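Local coordinates for protein esterase (Xanthomonas oryzae pv. oryzae, PDB 3H2K) that probably hydrolyses ester bonds as an alpha/beta-hydrolase esterase, perhaps with lipase-like activity, at residues 214-219 with 300-305; 255-260 with 291-296. One frame throughout, in Å; residues are numbered along the deposited sequence.

Interaction 1. Residues 214-219 with 300-305. With BOG (octyl beta-D-glucopyranoside), chain B.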
# COMPACT_ATOMS: atom_id res chain seq x y z
N THR A 214 5.55 -9.98 11.55
CA THR A 214 6.45 -8.88 11.26
C THR A 214 6.74 -8.06 12.52
O THR A 214 7.90 -7.78 12.83
CB THR A 214 5.87 -7.95 10.15
OG1 THR A 214 5.79 -8.68 8.92
CG2 THR A 214 6.74 -6.72 9.95
N PHE A 215 5.71 -7.69 13.26
CA PHE A 215 5.94 -6.91 14.47
C PHE A 215 6.62 -7.71 15.59
O PHE A 215 7.46 -7.19 16.32
CB PHE A 215 4.63 -6.28 14.97
CG PHE A 215 4.30 -4.97 14.29
CD1 PHE A 215 3.46 -4.94 13.18
CD2 PHE A 215 4.87 -3.78 14.73
CE1 PHE A 215 3.19 -3.74 12.51
CE2 PHE A 215 4.61 -2.57 14.07
CZ PHE A 215 3.77 -2.55 12.96
N LEU A 216 6.26 -8.98 15.71
CA LEU A 216 6.88 -9.83 16.72
C LEU A 216 8.37 -10.00 16.45
O LEU A 216 9.20 -9.83 17.34
CB LEU A 216 6.20 -11.20 16.74
CG LEU A 216 4.85 -11.32 17.46
CD1 LEU A 216 3.96 -10.15 17.13
CD2 LEU A 216 4.17 -12.63 17.06
N ASP A 217 8.71 -10.31 15.20
CA ASP A 217 10.10 -10.50 14.80
C ASP A 217 10.98 -9.27 14.99
O ASP A 217 12.18 -9.40 15.25
CB ASP A 217 10.18 -10.96 13.33
CG ASP A 217 9.87 -12.43 13.15
OD1 ASP A 217 9.63 -13.12 14.16
OD2 ASP A 217 9.87 -12.91 12.00
N SER A 218 10.41 -8.08 14.85
CA SER A 218 11.18 -6.85 15.00
C SER A 218 10.86 -6.07 16.27
O SER A 218 11.25 -4.91 16.40
CB SER A 218 10.94 -5.92 13.79
OG SER A 218 11.36 -6.53 12.58
N TRP A 219 10.18 -6.70 17.22
CA TRP A 219 9.79 -6.00 18.45
C TRP A 219 10.94 -5.39 19.24
O TRP A 219 10.79 -4.30 19.80
CB TRP A 219 8.99 -6.94 19.36
CG TRP A 219 8.14 -6.21 20.37
CD1 TRP A 219 8.26 -6.24 21.73
CD2 TRP A 219 7.01 -5.37 20.09
NE1 TRP A 219 7.28 -5.48 22.32
CE2 TRP A 219 6.49 -4.93 21.33
CE3 TRP A 219 6.38 -4.95 18.91
CZ2 TRP A 219 5.37 -4.09 21.42
CZ3 TRP A 219 5.26 -4.11 19.00
CH2 TRP A 219 4.78 -3.69 20.25
N SER A 300 6.25 -5.69 27.25
CA SER A 300 6.56 -7.09 27.52
C SER A 300 5.36 -7.99 27.22
O SER A 300 5.53 -9.15 26.83
CB SER A 300 7.02 -7.30 28.97
OG SER A 300 5.95 -7.18 29.88
N ASP A 301 4.15 -7.47 27.40
CA ASP A 301 2.94 -8.26 27.14
C ASP A 301 2.76 -8.62 25.66
O ASP A 301 2.37 -9.75 25.33
CB ASP A 301 1.71 -7.49 27.63
CG ASP A 301 0.44 -8.34 27.60
OD1 ASP A 301 0.37 -9.34 28.35
OD2 ASP A 301 -0.48 -8.01 26.82
N PHE A 302 3.05 -7.68 24.77
CA PHE A 302 2.88 -7.92 23.34
C PHE A 302 3.53 -9.20 22.82
O PHE A 302 2.85 -10.06 22.25
CB PHE A 302 3.39 -6.73 22.53
CG PHE A 302 3.22 -6.91 21.04
CD1 PHE A 302 1.98 -6.75 20.44
CD2 PHE A 302 4.30 -7.28 20.25
CE1 PHE A 302 1.81 -6.94 19.06
CE2 PHE A 302 4.15 -7.48 18.87
CZ PHE A 302 2.91 -7.31 18.28
N PRO A 303 4.86 -9.36 22.99
CA PRO A 303 5.50 -10.58 22.49
C PRO A 303 5.24 -11.85 23.30
O PRO A 303 5.51 -12.96 22.83
CB PRO A 303 6.99 -10.19 22.47
CG PRO A 303 7.10 -9.25 23.64
CD PRO A 303 5.85 -8.40 23.52
N SER A 304 4.71 -11.71 24.50
CA SER A 304 4.47 -12.89 25.33
C SER A 304 3.01 -13.30 25.46
O SER A 304 2.70 -14.32 26.05
CB SER A 304 5.04 -12.66 26.73
OG SER A 304 4.32 -11.65 27.40
N ASN A 305 2.11 -12.50 24.90
CA ASN A 305 0.69 -12.79 25.03
C ASN A 305 -0.07 -12.62 23.72
O ASN A 305 -0.35 -11.50 23.28
CB ASN A 305 0.09 -11.88 26.12
CG ASN A 305 -1.42 -12.02 26.26
OD1 ASN A 305 -2.02 -12.99 25.79
ND2 ASN A 305 -2.04 -11.05 26.93
C1 BOG B . 9.57 -2.30 15.25
O1 BOG B . 9.57 -2.08 13.84
C2 BOG B . 10.74 -1.57 15.91
O2 BOG B . 11.98 -2.03 15.36
C3 BOG B . 10.72 -1.82 17.42
O3 BOG B . 11.74 -1.04 18.04
C4 BOG B . 9.36 -1.43 17.99
O4 BOG B . 9.29 -1.87 19.35
C5 BOG B . 8.23 -2.10 17.20
O5 BOG B . 8.34 -1.79 15.80
C6 BOG B . 6.89 -1.56 17.69
O6 BOG B . 6.83 -0.15 17.45
C1' BOG B . 8.45 -2.74 13.24
C2' BOG B . 8.24 -2.17 11.84
C3' BOG B . 7.03 -2.80 11.14
C4' BOG B . 6.78 -2.08 9.81
C5' BOG B . 5.54 -2.62 9.08
C6' BOG B . 5.28 -1.79 7.83
C7' BOG B . 4.00 -2.24 7.12
C8' BOG B . 3.70 -1.35 5.91
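Beside the glucose headgroup of a bound octyl glucoside, Trp219 and Phe302 form a face-to-face aromatic stack that joins the end of helix 211-217 to helix 296-304. The six-membered ring of Trp219 and the Phe302 ring have centroids 3.9 Å apart and planes inclined at 26°, so the stack is close but not parallel. Phe302 CD2 sits over the middle of the indole, 3.3 Å from Trp219 CD2. Both side chains carry CG anti to the backbone N (chi1 -159° in Trp219, -179° in Phe302), which sends the two rings into the gap between the helices. Pro303 extends the patch, its CD lying 3.5 Å from Trp219 NE1, while Phe215 CB approaches Phe302 CZ at 3.9 Å. Leu216 lies beside the same ring, although the modelled approach of its CD1 is too short to be relied on. Opposite Phe302, the other indole face is turned to the sugar. BOG C3' of the octyl chain lies 3.7 Å from Phe215 CZ, over one face of that ring. No hydrogen bond links the two segments, so ring stacking and apolar packing hold them, while BOG O4 donates at 2.9 Å to Trp219 O, a carbonyl that Tyr299 OH also bonds.

Interaction 2. Residues 255-260 with 291-296. With BOG (octyl beta-D-glucopyranoside), chain B.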
# COMPACT_ATOMS: atom_id res chain seq x y z
N GLN A 255 -1.63 4.46 28.56
CA GLN A 255 -1.54 3.06 28.96
C GLN A 255 -0.53 2.30 28.10
O GLN A 255 -0.04 1.24 28.49
CB GLN A 255 -2.90 2.37 28.85
CG GLN A 255 -3.95 2.95 29.79
CD GLN A 255 -5.24 2.16 29.75
OE1 GLN A 255 -5.83 1.97 28.68
NE2 GLN A 255 -5.69 1.69 30.91
N VAL A 256 -0.24 2.86 26.94
CA VAL A 256 0.69 2.24 26.01
C VAL A 256 1.98 3.02 25.86
O VAL A 256 3.07 2.45 25.88
CB VAL A 256 0.03 2.08 24.62
CG1 VAL A 256 1.07 1.71 23.57
CG2 VAL A 256 -1.08 1.03 24.68
N PHE A 257 1.86 4.34 25.72
CA PHE A 257 3.02 5.19 25.54
C PHE A 257 3.36 6.00 26.78
O PHE A 257 2.47 6.49 27.47
CB PHE A 257 2.80 6.16 24.38
CG PHE A 257 2.31 5.51 23.11
CD1 PHE A 257 0.94 5.35 22.88
CD2 PHE A 257 3.21 5.09 22.14
CE1 PHE A 257 0.48 4.79 21.69
CE2 PHE A 257 2.77 4.52 20.95
CZ PHE A 257 1.40 4.37 20.72
N GLN A 258 4.65 6.13 27.06
CA GLN A 258 5.10 6.91 28.20
C GLN A 258 5.06 8.38 27.80
O GLN A 258 4.95 8.71 26.62
CB GLN A 258 6.54 6.54 28.57
CG GLN A 258 6.72 5.12 29.06
CD GLN A 258 8.14 4.86 29.53
OE1 GLN A 258 8.71 5.67 30.25
NE2 GLN A 258 8.70 3.72 29.13
N ASP A 259 5.12 9.27 28.79
CA ASP A 259 5.12 10.70 28.49
C ASP A 259 6.51 11.03 27.98
O ASP A 259 7.47 10.31 28.27
CB ASP A 259 4.81 11.51 29.76
CG ASP A 259 3.44 11.23 30.32
OD1 ASP A 259 2.47 11.15 29.53
OD2 ASP A 259 3.31 11.08 31.55
N PRO A 260 6.66 12.11 27.21
CA PRO A 260 5.63 13.06 26.77
C PRO A 260 4.97 12.70 25.44
O PRO A 260 4.24 13.51 24.87
CB PRO A 260 6.41 14.35 26.66
CG PRO A 260 7.70 13.86 26.06
CD PRO A 260 8.00 12.62 26.88
N LYS A 291 12.57 1.20 24.95
CA LYS A 291 12.18 0.92 26.33
C LYS A 291 11.78 2.18 27.08
O LYS A 291 11.14 2.11 28.13
CB LYS A 291 13.31 0.19 27.06
CG LYS A 291 13.57 -1.22 26.52
CD LYS A 291 14.72 -1.91 27.24
CE LYS A 291 14.99 -3.29 26.64
NZ LYS A 291 16.21 -3.93 27.22
N SER A 292 12.15 3.34 26.54
CA SER A 292 11.80 4.61 27.16
C SER A 292 10.53 5.14 26.50
O SER A 292 9.89 6.07 27.00
CB SER A 292 12.91 5.65 26.95
OG SER A 292 14.15 5.18 27.45
N TYR A 293 10.16 4.54 25.38
CA TYR A 293 9.00 4.97 24.62
C TYR A 293 7.69 4.28 25.01
O TYR A 293 6.73 4.95 25.39
CB TYR A 293 9.26 4.76 23.13
CG TYR A 293 8.16 5.28 22.23
CD1 TYR A 293 7.87 6.64 22.17
CD2 TYR A 293 7.42 4.41 21.44
CE1 TYR A 293 6.87 7.13 21.33
CE2 TYR A 293 6.42 4.89 20.59
CZ TYR A 293 6.15 6.25 20.54
OH TYR A 293 5.18 6.72 19.70
N PHE A 294 7.67 2.96 24.92
CA PHE A 294 6.48 2.18 25.27
C PHE A 294 6.43 1.89 26.77
O PHE A 294 7.48 1.77 27.41
CB PHE A 294 6.48 0.83 24.54
CG PHE A 294 6.25 0.94 23.06
CD1 PHE A 294 5.06 1.45 22.56
CD2 PHE A 294 7.23 0.51 22.17
CE1 PHE A 294 4.83 1.54 21.19
CE2 PHE A 294 7.02 0.59 20.79
CZ PHE A 294 5.81 1.10 20.30
N GLN A 295 5.23 1.78 27.32
CA GLN A 295 5.09 1.47 28.74
C GLN A 295 5.62 0.04 28.91
O GLN A 295 5.37 -0.83 28.06
CB GLN A 295 3.62 1.55 29.17
CG GLN A 295 3.03 2.96 29.13
CD GLN A 295 3.52 3.84 30.28
OE1 GLN A 295 4.45 3.49 31.00
NE2 GLN A 295 2.88 5.00 30.44
N PRO A 296 6.35 -0.23 30.00
CA PRO A 296 6.92 -1.55 30.28
C PRO A 296 5.92 -2.71 30.21
O PRO A 296 6.21 -3.76 29.64
CB PRO A 296 7.49 -1.38 31.69
CG PRO A 296 7.88 0.07 31.73
CD PRO A 296 6.70 0.74 31.06
C1 BOG B . 9.57 -2.30 15.25
O1 BOG B . 9.57 -2.08 13.84
C2 BOG B . 10.74 -1.57 15.91
O2 BOG B . 11.98 -2.03 15.36
C3 BOG B . 10.72 -1.82 17.42
O3 BOG B . 11.74 -1.04 18.04
C4 BOG B . 9.36 -1.43 17.99
O4 BOG B . 9.29 -1.87 19.35
C5 BOG B . 8.23 -2.10 17.20
O5 BOG B . 8.34 -1.79 15.80
C6 BOG B . 6.89 -1.56 17.69
O6 BOG B . 6.83 -0.15 17.45
C1' BOG B . 8.45 -2.74 13.24
C2' BOG B . 8.24 -2.17 11.84
C3' BOG B . 7.03 -2.80 11.14
C4' BOG B . 6.78 -2.08 9.81
C5' BOG B . 5.54 -2.62 9.08
C6' BOG B . 5.28 -1.79 7.83
C7' BOG B . 4.00 -2.24 7.12
C8' BOG B . 3.70 -1.35 5.91
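Gln258, Gln295 and Phe257 carry most of this contact, in which the loop 255-260 pairs with the chain leaving helix 290-293 through a single beta bridge, Phe257 to Phe294. Two backbone bonds frame it: Gln258 N to Tyr293 O (2.9 Å, 175° at the hydrogen) and Gln295 N to Val256 O (2.7 Å). The Gln258 side chain, extended beyond CG (chi2 -174°), reaches across the opposing backbone, where NE2 donates to Phe294 O at 2.9 Å. That acceptor lies in the plane of the Gln258 amide, although the donor stands above the Phe294 carbonyl plane; a second bond to Lys291 O is weak. Gln295 instead bends at chi2 (-75°), bringing OE1 to 3.4 Å from Gln258 CG; its NE2 is held chiefly by Gly254 O, with a weak bond to Phe257 O. The Phe257 ring turns an edge toward the face of Tyr293 in an offset edge-to-face pair, centroids 5.4 Å apart, and its CE2 comes within 3.6 Å of Phe294 CE1. Tyr293 OH is hydrogen-bonded to Ser236. This aromatic cluster packs against helices 231-246 and 262-268, touching Ile239 and Val265, while Val256 and Phe294 meet Phe298 and Tyr299 of helix 296-304, respectively.

Interaction 2 is nested within the chain loop closed by interaction 1, and their centres are 15 Å apart. Only residues 297-299, part of helix 296-304, lie between segments 291-296 and 300-305. The two contacts share one octyl glucoside: interaction 1 meets both its headgroup and its octyl chain, whereas interaction 2 offers the edge of Phe294, whose CZ is 3.3 Å from BOG O6. Tyr299, between the two segments, stacks on Trp219 and also touches Phe294, bridging both contacts. The sugar is also hydrogen-bonded to Asn228 O and Gly231 O. A second octyl glucoside lies farther off, about 11 Å from the side chain of Phe215 and about 14 Å from that of Tyr293.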